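Local coordinates for outer protein YopM (Yersinia pestis, PDB 1JL5), which probably alters host cell physiology as a leucine-rich repeat effector and so promotes bacterial survival in host tissues, at residues 34-39 with 88-92; 98-104 with 117-123; 194-200 with 214-220; 329-335 with 347-353. One frame throughout, in Å; residues are numbered along the deposited sequence.

Interaction 1: 34-39 with 88-92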
# COMPACT_ATOMS: atom_id res chain seq x y z
N LYS A 34 53.36 2.02 19.23
CA LYS A 34 53.63 2.01 17.76
C LYS A 34 53.78 3.41 17.19
O LYS A 34 53.11 4.35 17.63
CB LYS A 34 52.51 1.29 17.01
CG LYS A 34 52.41 -0.18 17.31
CD LYS A 34 51.60 -0.89 16.24
CE LYS A 34 51.39 -2.35 16.58
NZ LYS A 34 50.87 -3.11 15.42
N SER A 35 54.65 3.54 16.21
CA SER A 35 54.88 4.82 15.56
C SER A 35 53.78 5.02 14.53
O SER A 35 53.10 4.06 14.16
CB SER A 35 56.22 4.80 14.84
OG SER A 35 56.20 3.81 13.83
N LYS A 36 53.59 6.25 14.07
CA LYS A 36 52.57 6.50 13.07
C LYS A 36 52.84 5.59 11.88
O LYS A 36 51.92 4.98 11.32
CB LYS A 36 52.60 7.95 12.62
CG LYS A 36 52.17 8.95 13.67
CD LYS A 36 52.16 10.34 13.07
CE LYS A 36 51.80 11.39 14.09
NZ LYS A 36 51.83 12.75 13.48
N THR A 37 54.10 5.51 11.49
CA THR A 37 54.50 4.69 10.36
C THR A 37 54.02 3.27 10.51
O THR A 37 53.52 2.67 9.56
CB THR A 37 56.02 4.72 10.17
OG1 THR A 37 56.42 6.05 9.84
CG2 THR A 37 56.44 3.78 9.06
N GLU A 38 54.18 2.71 11.70
CA GLU A 38 53.73 1.35 11.92
C GLU A 38 52.22 1.29 11.72
O GLU A 38 51.71 0.36 11.12
CB GLU A 38 54.11 0.89 13.32
CG GLU A 38 55.60 0.69 13.49
CD GLU A 38 55.97 0.16 14.85
OE1 GLU A 38 55.71 0.86 15.84
OE2 GLU A 38 56.51 -0.96 14.92
N TYR A 39 51.50 2.29 12.22
CA TYR A 39 50.06 2.31 12.04
C TYR A 39 49.74 2.48 10.57
O TYR A 39 48.95 1.72 10.01
CB TYR A 39 49.41 3.44 12.84
CG TYR A 39 49.24 3.09 14.29
CD1 TYR A 39 48.39 2.05 14.67
CD2 TYR A 39 49.95 3.76 15.27
CE1 TYR A 39 48.26 1.70 16.00
CE2 TYR A 39 49.82 3.41 16.61
CZ TYR A 39 48.98 2.38 16.96
OH TYR A 39 48.84 2.03 18.29
N GLU A 88 44.36 -2.44 13.20
CA GLU A 88 44.59 -1.98 14.55
C GLU A 88 44.09 -0.54 14.60
O GLU A 88 44.32 0.23 13.68
CB GLU A 88 46.07 -2.03 14.89
CG GLU A 88 46.36 -1.87 16.37
CD GLU A 88 47.84 -1.87 16.65
OE1 GLU A 88 48.55 -2.67 16.01
OE2 GLU A 88 48.29 -1.09 17.51
N LEU A 89 43.41 -0.19 15.69
CA LEU A 89 42.86 1.15 15.83
C LEU A 89 43.86 2.15 16.38
O LEU A 89 44.83 1.77 17.03
CB LEU A 89 41.66 1.10 16.76
CG LEU A 89 40.54 0.15 16.35
CD1 LEU A 89 39.54 0.02 17.48
CD2 LEU A 89 39.88 0.66 15.07
N PRO A 90 43.65 3.44 16.10
CA PRO A 90 44.59 4.42 16.64
C PRO A 90 44.65 4.09 18.13
O PRO A 90 43.64 3.78 18.75
CB PRO A 90 43.91 5.74 16.34
CG PRO A 90 43.31 5.47 14.99
CD PRO A 90 42.69 4.09 15.18
N PRO A 91 45.86 4.14 18.73
CA PRO A 91 46.12 3.84 20.14
C PRO A 91 45.23 4.43 21.23
O PRO A 91 44.85 3.74 22.17
CB PRO A 91 47.58 4.24 20.31
CG PRO A 91 47.73 5.36 19.32
CD PRO A 91 47.02 4.81 18.12
N HIS A 92 44.89 5.71 21.12
CA HIS A 92 44.09 6.31 22.18
C HIS A 92 42.69 6.68 21.75
O HIS A 92 42.10 7.65 22.23
CB HIS A 92 44.83 7.52 22.74
CG HIS A 92 46.23 7.20 23.14
ND1 HIS A 92 47.31 7.38 22.30
CD2 HIS A 92 46.73 6.62 24.26
CE1 HIS A 92 48.40 6.92 22.88
NE2 HIS A 92 48.08 6.46 24.07

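Interaction 2: 98-104 with 117-123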
# COMPACT_ATOMS: atom_id res chain seq x y z
N ALA A 98 32.24 2.59 13.57
CA ALA A 98 32.46 1.80 12.37
C ALA A 98 31.14 1.16 11.99
O ALA A 98 31.06 -0.01 11.64
CB ALA A 98 33.51 0.72 12.64
N SER A 99 30.09 1.97 12.06
CA SER A 99 28.75 1.51 11.73
C SER A 99 28.66 1.18 10.25
O SER A 99 29.42 1.70 9.44
CB SER A 99 27.73 2.59 12.06
OG SER A 99 27.93 3.09 13.37
N CYS A 100 27.73 0.30 9.92
CA CYS A 100 27.49 -0.08 8.55
C CYS A 100 28.70 -0.54 7.77
O CYS A 100 29.11 0.08 6.79
CB CYS A 100 26.82 1.08 7.82
SG CYS A 100 25.30 1.62 8.65
N ASN A 101 29.29 -1.64 8.21
CA ASN A 101 30.42 -2.23 7.53
C ASN A 101 30.09 -3.70 7.55
O ASN A 101 28.95 -4.07 7.83
CB ASN A 101 31.72 -1.93 8.28
CG ASN A 101 32.19 -0.50 8.08
OD1 ASN A 101 32.54 -0.10 6.97
ND2 ASN A 101 32.20 0.28 9.15
N SER A 102 31.07 -4.55 7.24
CA SER A 102 30.84 -5.98 7.24
C SER A 102 31.73 -6.61 8.27
O SER A 102 32.19 -7.74 8.11
CB SER A 102 31.16 -6.57 5.87
OG SER A 102 30.33 -6.01 4.89
N LEU A 103 31.99 -5.86 9.34
CA LEU A 103 32.85 -6.35 10.40
C LEU A 103 32.28 -7.61 11.01
O LEU A 103 31.14 -7.64 11.45
CB LEU A 103 33.01 -5.28 11.47
CG LEU A 103 33.58 -3.95 10.97
CD1 LEU A 103 33.61 -2.96 12.11
CD2 LEU A 103 34.97 -4.16 10.39
N THR A 104 33.08 -8.67 11.02
CA THR A 104 32.64 -9.92 11.61
C THR A 104 33.43 -10.04 12.90
O THR A 104 33.13 -10.85 13.77
CB THR A 104 32.98 -11.12 10.71
OG1 THR A 104 34.39 -11.15 10.47
CG2 THR A 104 32.25 -10.99 9.39
N LEU A 117 30.66 2.24 18.43
CA LEU A 117 29.49 2.25 17.57
C LEU A 117 29.80 1.46 16.32
O LEU A 117 30.33 1.99 15.35
CB LEU A 117 29.12 3.68 17.15
CG LEU A 117 28.17 4.48 18.05
CD1 LEU A 117 28.84 4.78 19.37
CD2 LEU A 117 27.78 5.76 17.33
N VAL A 118 29.46 0.18 16.35
CA VAL A 118 29.70 -0.69 15.22
C VAL A 118 28.40 -1.37 14.83
O VAL A 118 28.37 -2.55 14.50
CB VAL A 118 30.77 -1.75 15.57
CG1 VAL A 118 32.12 -1.07 15.74
CG2 VAL A 118 30.38 -2.47 16.85
N ASP A 119 27.33 -0.60 14.89
CA ASP A 119 26.02 -1.12 14.52
C ASP A 119 26.09 -1.45 13.04
O ASP A 119 26.92 -0.89 12.32
CB ASP A 119 24.96 -0.06 14.74
CG ASP A 119 25.29 1.23 14.04
OD1 ASP A 119 26.23 1.91 14.50
OD2 ASP A 119 24.64 1.56 13.03
N ASN A 120 25.23 -2.35 12.60
CA ASN A 120 25.19 -2.73 11.20
C ASN A 120 26.51 -3.28 10.71
O ASN A 120 27.18 -2.71 9.85
CB ASN A 120 24.77 -1.52 10.37
CG ASN A 120 23.36 -1.08 10.69
OD1 ASN A 120 22.40 -1.74 10.31
ND2 ASN A 120 23.24 0.01 11.43
N ASN A 121 26.88 -4.40 11.29
CA ASN A 121 28.08 -5.11 10.93
C ASN A 121 27.70 -6.56 11.05
O ASN A 121 26.52 -6.87 11.23
CB ASN A 121 29.23 -4.75 11.87
CG ASN A 121 29.90 -3.46 11.46
OD1 ASN A 121 30.48 -3.39 10.38
ND2 ASN A 121 29.83 -2.45 12.30
N ASN A 122 28.67 -7.45 10.96
CA ASN A 122 28.40 -8.88 11.03
C ASN A 122 29.06 -9.47 12.26
O ASN A 122 29.48 -10.62 12.26
CB ASN A 122 28.91 -9.56 9.77
CG ASN A 122 28.29 -8.98 8.51
OD1 ASN A 122 28.86 -9.07 7.42
ND2 ASN A 122 27.11 -8.40 8.66
N LEU A 123 29.15 -8.67 13.31
CA LEU A 123 29.77 -9.11 14.54
C LEU A 123 28.94 -10.20 15.19
O LEU A 123 27.75 -10.02 15.43
CB LEU A 123 29.92 -7.93 15.50
CG LEU A 123 30.78 -6.78 14.99
CD1 LEU A 123 30.78 -5.66 16.01
CD2 LEU A 123 32.20 -7.28 14.74
O HOH W 1 26.31 -6.01 7.57

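Interaction 3: 194-200 with 214-220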
# COMPACT_ATOMS: atom_id res chain seq x y z
N LEU A 194 18.96 -1.17 38.61
CA LEU A 194 19.74 -0.27 37.78
C LEU A 194 19.26 1.12 38.14
O LEU A 194 18.20 1.56 37.71
CB LEU A 194 19.50 -0.56 36.29
CG LEU A 194 20.31 -1.69 35.64
CD1 LEU A 194 21.20 -2.39 36.65
CD2 LEU A 194 19.36 -2.67 34.99
N PRO A 195 20.05 1.84 38.95
CA PRO A 195 19.74 3.19 39.41
C PRO A 195 19.60 4.25 38.33
O PRO A 195 18.92 5.25 38.54
CB PRO A 195 20.89 3.49 40.36
CG PRO A 195 22.04 2.79 39.70
CD PRO A 195 21.42 1.45 39.35
N PHE A 196 20.24 4.05 37.19
CA PHE A 196 20.19 5.06 36.14
C PHE A 196 19.55 4.61 34.84
O PHE A 196 19.54 5.35 33.87
CB PHE A 196 21.60 5.56 35.87
CG PHE A 196 22.32 6.02 37.11
CD1 PHE A 196 21.90 7.16 37.79
CD2 PHE A 196 23.38 5.28 37.62
CE1 PHE A 196 22.53 7.55 38.96
CE2 PHE A 196 24.01 5.67 38.80
CZ PHE A 196 23.59 6.81 39.47
N LEU A 197 19.01 3.39 34.83
CA LEU A 197 18.37 2.89 33.62
C LEU A 197 17.10 3.69 33.38
O LEU A 197 16.12 3.59 34.12
CB LEU A 197 18.04 1.41 33.76
CG LEU A 197 17.50 0.77 32.48
CD1 LEU A 197 18.48 0.99 31.34
CD2 LEU A 197 17.28 -0.71 32.71
N THR A 198 17.10 4.49 32.33
CA THR A 198 15.94 5.31 32.03
C THR A 198 15.21 4.82 30.79
O THR A 198 14.03 5.10 30.62
CB THR A 198 16.36 6.75 31.80
OG1 THR A 198 17.18 6.82 30.64
CG2 THR A 198 17.14 7.27 33.00
N ALA A 199 15.90 4.09 29.94
CA ALA A 199 15.26 3.60 28.73
C ALA A 199 15.62 2.16 28.42
O ALA A 199 16.78 1.78 28.41
CB ALA A 199 15.62 4.49 27.55
N ILE A 200 14.59 1.37 28.19
CA ILE A 200 14.77 -0.03 27.86
C ILE A 200 14.02 -0.31 26.57
O ILE A 200 12.82 -0.06 26.47
CB ILE A 200 14.19 -0.97 28.91
CG1 ILE A 200 14.88 -0.77 30.26
CG2 ILE A 200 14.33 -2.42 28.44
CD1 ILE A 200 14.22 -1.55 31.37
N PRO A 214 13.23 -0.58 36.91
CA PRO A 214 13.96 0.32 37.80
C PRO A 214 13.19 1.62 37.97
O PRO A 214 12.58 2.13 37.04
CB PRO A 214 15.28 0.52 37.08
CG PRO A 214 14.87 0.46 35.64
CD PRO A 214 13.94 -0.73 35.62
N LEU A 215 13.24 2.14 39.19
CA LEU A 215 12.57 3.38 39.52
C LEU A 215 12.95 4.48 38.53
O LEU A 215 12.17 5.39 38.25
CB LEU A 215 12.98 3.81 40.93
CG LEU A 215 12.42 5.14 41.43
CD1 LEU A 215 10.94 4.98 41.69
CD2 LEU A 215 13.15 5.55 42.71
N SER A 216 14.16 4.39 38.01
CA SER A 216 14.66 5.40 37.09
C SER A 216 14.08 5.30 35.69
O SER A 216 14.16 6.25 34.92
CB SER A 216 16.18 5.29 36.99
OG SER A 216 16.55 3.98 36.62
N LEU A 217 13.49 4.16 35.35
CA LEU A 217 12.96 3.96 34.01
C LEU A 217 12.03 5.06 33.55
O LEU A 217 11.06 5.40 34.21
CB LEU A 217 12.25 2.61 33.90
CG LEU A 217 12.12 2.09 32.46
CD1 LEU A 217 13.52 1.85 31.90
CD2 LEU A 217 11.31 0.81 32.43
N GLU A 218 12.33 5.64 32.40
CA GLU A 218 11.50 6.69 31.85
C GLU A 218 10.79 6.14 30.64
O GLU A 218 9.73 6.61 30.24
CB GLU A 218 12.35 7.88 31.44
CG GLU A 218 13.27 8.36 32.53
CD GLU A 218 13.93 9.67 32.18
OE1 GLU A 218 14.28 9.85 30.99
OE2 GLU A 218 14.11 10.51 33.08
N SER A 219 11.39 5.11 30.06
CA SER A 219 10.82 4.53 28.87
C SER A 219 11.12 3.06 28.72
O SER A 219 12.23 2.60 28.98
CB SER A 219 11.35 5.29 27.65
OG SER A 219 10.77 4.80 26.47
N ILE A 220 10.10 2.32 28.32
CA ILE A 220 10.27 0.91 28.07
C ILE A 220 9.50 0.59 26.81
O ILE A 220 8.30 0.84 26.70
CB ILE A 220 9.80 0.02 29.24
CG1 ILE A 220 10.13 -1.44 28.91
CG2 ILE A 220 8.31 0.21 29.50
CD1 ILE A 220 10.09 -2.37 30.08
O HOH W 2 16.27 2.94 39.29

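Interaction 4: 329-335 with 347-353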
# COMPACT_ATOMS: atom_id res chain seq x y z
N LEU A 329 -17.74 2.34 15.02
CA LEU A 329 -18.33 3.62 15.33
C LEU A 329 -19.36 3.99 14.30
O LEU A 329 -19.09 3.98 13.10
CB LEU A 329 -17.25 4.69 15.37
CG LEU A 329 -16.26 4.54 16.52
CD1 LEU A 329 -15.04 5.41 16.28
CD2 LEU A 329 -16.96 4.91 17.82
N ILE A 330 -20.56 4.30 14.76
CA ILE A 330 -21.59 4.74 13.84
C ILE A 330 -21.63 6.25 14.01
O ILE A 330 -22.28 6.97 13.25
CB ILE A 330 -22.96 4.11 14.18
CG1 ILE A 330 -23.34 4.45 15.62
CG2 ILE A 330 -22.91 2.61 13.98
CD1 ILE A 330 -24.44 5.45 15.74
N GLU A 331 -20.90 6.72 15.00
CA GLU A 331 -20.84 8.14 15.27
C GLU A 331 -19.59 8.51 16.05
O GLU A 331 -19.16 7.78 16.94
CB GLU A 331 -22.09 8.56 16.05
CG GLU A 331 -22.27 10.05 16.20
CD GLU A 331 -23.64 10.38 16.76
OE1 GLU A 331 -23.92 9.98 17.90
OE2 GLU A 331 -24.43 11.04 16.04
N LEU A 332 -19.00 9.64 15.68
CA LEU A 332 -17.83 10.12 16.38
C LEU A 332 -18.31 11.19 17.33
O LEU A 332 -19.29 11.88 17.06
CB LEU A 332 -16.83 10.74 15.40
CG LEU A 332 -16.12 9.79 14.45
CD1 LEU A 332 -15.26 10.59 13.49
CD2 LEU A 332 -15.28 8.80 15.24
N PRO A 333 -17.64 11.34 18.48
CA PRO A 333 -18.09 12.38 19.39
C PRO A 333 -17.66 13.72 18.80
O PRO A 333 -16.98 13.75 17.77
CB PRO A 333 -17.33 12.06 20.68
CG PRO A 333 -16.06 11.48 20.16
CD PRO A 333 -16.52 10.57 19.05
N ALA A 334 -18.08 14.81 19.43
CA ALA A 334 -17.70 16.13 18.95
C ALA A 334 -16.19 16.10 18.82
O ALA A 334 -15.49 15.58 19.69
CB ALA A 334 -18.13 17.20 19.95
N LEU A 335 -15.68 16.63 17.73
CA LEU A 335 -14.25 16.64 17.52
C LEU A 335 -13.62 17.82 18.23
O LEU A 335 -14.06 18.96 18.08
CB LEU A 335 -13.94 16.70 16.03
CG LEU A 335 -14.50 15.52 15.24
CD1 LEU A 335 -14.18 15.71 13.77
CD2 LEU A 335 -13.92 14.22 15.77
N ASN A 347 -15.29 2.58 9.52
CA ASN A 347 -16.19 2.61 10.65
C ASN A 347 -17.56 2.64 10.04
O ASN A 347 -17.71 2.50 8.84
CB ASN A 347 -15.93 3.84 11.50
CG ASN A 347 -14.87 3.58 12.53
OD1 ASN A 347 -15.09 2.85 13.49
ND2 ASN A 347 -13.70 4.16 12.33
N HIS A 348 -18.57 2.83 10.88
CA HIS A 348 -19.92 2.86 10.39
C HIS A 348 -20.49 4.26 10.55
O HIS A 348 -21.63 4.44 10.97
CB HIS A 348 -20.78 1.88 11.16
CG HIS A 348 -21.87 1.29 10.34
ND1 HIS A 348 -21.68 0.18 9.54
CD2 HIS A 348 -23.14 1.69 10.12
CE1 HIS A 348 -22.78 -0.08 8.87
NE2 HIS A 348 -23.69 0.83 9.21
N LEU A 349 -19.68 5.25 10.21
CA LEU A 349 -20.10 6.64 10.34
C LEU A 349 -21.03 7.05 9.22
O LEU A 349 -20.72 6.87 8.04
CB LEU A 349 -18.88 7.56 10.34
CG LEU A 349 -17.84 7.25 11.41
CD1 LEU A 349 -16.71 8.25 11.30
CD2 LEU A 349 -18.49 7.28 12.79
N ALA A 350 -22.19 7.58 9.59
CA ALA A 350 -23.15 8.08 8.62
C ALA A 350 -22.72 9.52 8.39
O ALA A 350 -22.90 10.08 7.31
CB ALA A 350 -24.55 8.04 9.21
N GLU A 351 -22.13 10.10 9.43
CA GLU A 351 -21.66 11.47 9.39
C GLU A 351 -20.37 11.64 10.16
O GLU A 351 -20.12 10.96 11.15
CB GLU A 351 -22.69 12.41 10.01
CG GLU A 351 -24.08 12.33 9.44
CD GLU A 351 -25.07 13.14 10.27
OE1 GLU A 351 -24.87 14.36 10.40
OE2 GLU A 351 -26.03 12.54 10.79
N VAL A 352 -19.55 12.57 9.70
CA VAL A 352 -18.32 12.90 10.39
C VAL A 352 -18.75 14.16 11.14
O VAL A 352 -19.36 15.05 10.55
CB VAL A 352 -17.20 13.25 9.41
CG1 VAL A 352 -15.99 13.77 10.17
CG2 VAL A 352 -16.83 12.03 8.59
N PRO A 353 -18.48 14.23 12.45
CA PRO A 353 -18.89 15.44 13.18
C PRO A 353 -18.27 16.67 12.52
O PRO A 353 -17.37 16.55 11.69
CB PRO A 353 -18.33 15.20 14.58
CG PRO A 353 -18.29 13.70 14.69
CD PRO A 353 -17.77 13.29 13.33
O HOH W 3 -22.49 9.17 11.97
O HOH W 4 -24.88 10.81 13.32
O HOH W 5 -20.14 10.94 13.70

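Interaction 1: 34-39 with 88-92
The helical cap at the N-terminal end of the leucine-rich repeats meets the first repeat loop here, with Lys-34 and Tyr-39 resting on Glu-88 and Pro-91. Tyr-39 lies in helix 36-48. Residues 88-92 belong to the loop between strands 75-77 and 95-97. The Tyr-39 ring is the main apolar element. Its CZ comes to 3.3 Å from Pro-91 CD, and its OH lies 3.2 Å from Pro-91 CB. The hydroxyl end of the ring therefore rides on the proline ring. At the next ring position, Tyr-39 CE1 approaches Glu-88 OE2 at 3.2 Å, with the ring and carboxylate planes 74° apart. Glu-88 reaches this place with CG anti to its backbone N (chi1 -166°) and an extended chain beyond. The other carboxylate oxygen is used for a salt bridge. Lys-34 NZ and Glu-88 OE1 are modelled 2.4 Å apart, so the pairing is plausible but its exact length is doubtful. The two chains come at each other from opposite directions. On its way, Lys-34 CD passes over one face of the Tyr-39 ring, nearer the rim than the centre. The Trp-43 ring meets that of Tyr-39 with the planes inclined, and its NE1 donates to Glu-88 O. Leu-69 of helix 58-71 touches both Tyr-39 and Pro-91. The start of helix 36-48 is fixed by a capping box. Glu-38 N donates to Ser-35 OG at 3.1 Å, and Ser-35 N returns a 2.9 Å bond to the anti lone pair of Glu-38 OE1.

Interaction 2: 98-104 with 117-123
Asn-121 reaches into the turn formed by residues 98-104 and grips backbone carbonyls there and in its own turn. Its ND2 donates to Ala-98 O at 2.8 Å, almost straight at 178° and in the plane of the amide. The same nitrogen donates to Val-118 O at 2.6 Å. Its OD1 faces Leu-103 N at 3.1 Å, a bond whose details are doubtful because OD1 is crowded in the model. Ala-98 O takes a second donor, Asn-101 ND2, from the opposite face of its plane. The two asparagine side chains lie side by side, their amide planes only 15° apart. Backbone bonds accompany them: Cys-100 N to Asp-119 O at 2.8 Å, and Asn-101 N to Asn-120 O at 2.9 Å. Leu-103 CB also packs on Leu-123 CD2 at 3.9 Å.

Further out, the pattern repeats on both flanks. Asn-101 ND2 also donates to Leu-78 O, and its OD1 accepts from Leu-81 N and Leu-83 N. Asn-141 in turn bonds Val-118 O and Leu-123 N. Asn-358 of the second subunit packs on Ser-102. This row of asparagine amides, one per repeat, is the asparagine ladder of the leucine-rich repeat fold.

Interaction 3: 194-200 with 214-220
Ile-200 reaches across to the next repeat with every part of its longer branch. Its CB lies 4.1 Å from Ile-220 CG1. With CG1 anti to the carbonyl carbon (chi1 -62°), the branch runs toward Leu-217, and CG1 presses on Leu-217 CD1 at 3.4 Å, tighter than usual for two carbons. The tip, Ile-200 CD1, stays beside Leu-217 CD1 at 3.5 Å and also touches Leu-217 CD2. CD1 also comes near Pro-214 CD. The Ile-200 and Leu-217 side chains cross at about a right angle.

Ile-200 and Ile-220 are partners in a parallel beta bridge, part of the ladder of short strands in the leucine-rich repeat solenoid. Both isoleucines turn to the same buried side, whereas Ala-199 and Ser-219 turn to the other. Ile-200 N donates to Ser-219 O at 2.8 Å. Thr-198 O accepts twice, from Ser-219 N at 2.7 Å and from Glu-218 N. Beside it, Thr-198 CB lies along Glu-218 CG at 3.6 Å. Thr-198 OG1 is instead bonded to Glu-176 O in the preceding repeat.

Ahead of the strands, Pro-214 to Leu-217 form a type I beta turn. From it Ser-216 OG donates to Leu-197 O at 2.6 Å, arriving 47° out of the carbonyl plane. A water donates to Leu-194 O and accepts from Ser-216 N.

Interaction 4: 329-335 with 347-353
Leu-332 and Leu-349 both place CG anti to the carbonyl carbon, beside the backbone N, with chi1 of -69° in Leu-332. From these positions the two side chains cross at about a right angle, and Leu-332 CD1 meets Leu-349 CD1 at 3.5 Å. Pro-353 packs on Leu-332 as well. Its CD sits 3.4 Å from Leu-332 CB, a tight fit for two carbons. The same proline packs its CB against Leu-335 CG at 3.9 Å.

At the other end, Asn-347 turns its side chain alongside Leu-329 with chi1 -87°. Its OD1 accepts from Leu-329 N at 3.1 Å, with an N-H...O angle of 162°. Its ND2 is spent on Val-324 O and Ala-344 O. Asn-347 is thus a rung of the asparagine ladder of the leucine-rich repeats. A calcium ion lies about 7 Å from this side chain. His-348 N donates to Leu-329 O at 2.6 Å. Ile-330 CG2 leans on His-348 CB at 3.6 Å, while the ring's NE2 is bonded to Ser-206 OG of the third subunit.

Further along the chain the backbones move apart and waters bridge them. One water accepts from Leu-332 N, at 2.6 Å, and donates to Glu-351 O.

The apolar side chains continue into the repeat core. Leu-332, Leu-335 and Val-352 touch Leu-342 of strand 341-343, and Leu-329 and Leu-332 also rest on Leu-312 of strand 311-312.

The four contacts follow one another along the chain; none nests in or crosses another. Interaction 1 comes first and closes a loop holding both N-terminal helices and strand 75-77, so that the helical cap is joined to the repeats. Interactions 2, 3 and 4 each close a short loop of about one repeat, joining adjacent coils of the solenoid. Interaction 2 ties turns after strands 95-97 and 115-117. Interaction 3 ties strands 199-201 and 219-221 and their approaches. Interaction 4 ties loops beyond strands 321-323 and 341-343. Interactions 1 and 4 lie on opposite sides of the chain's centre, their centres about 69 Å apart. Interactions 2 and 4 also touch other subunits of the tetramer.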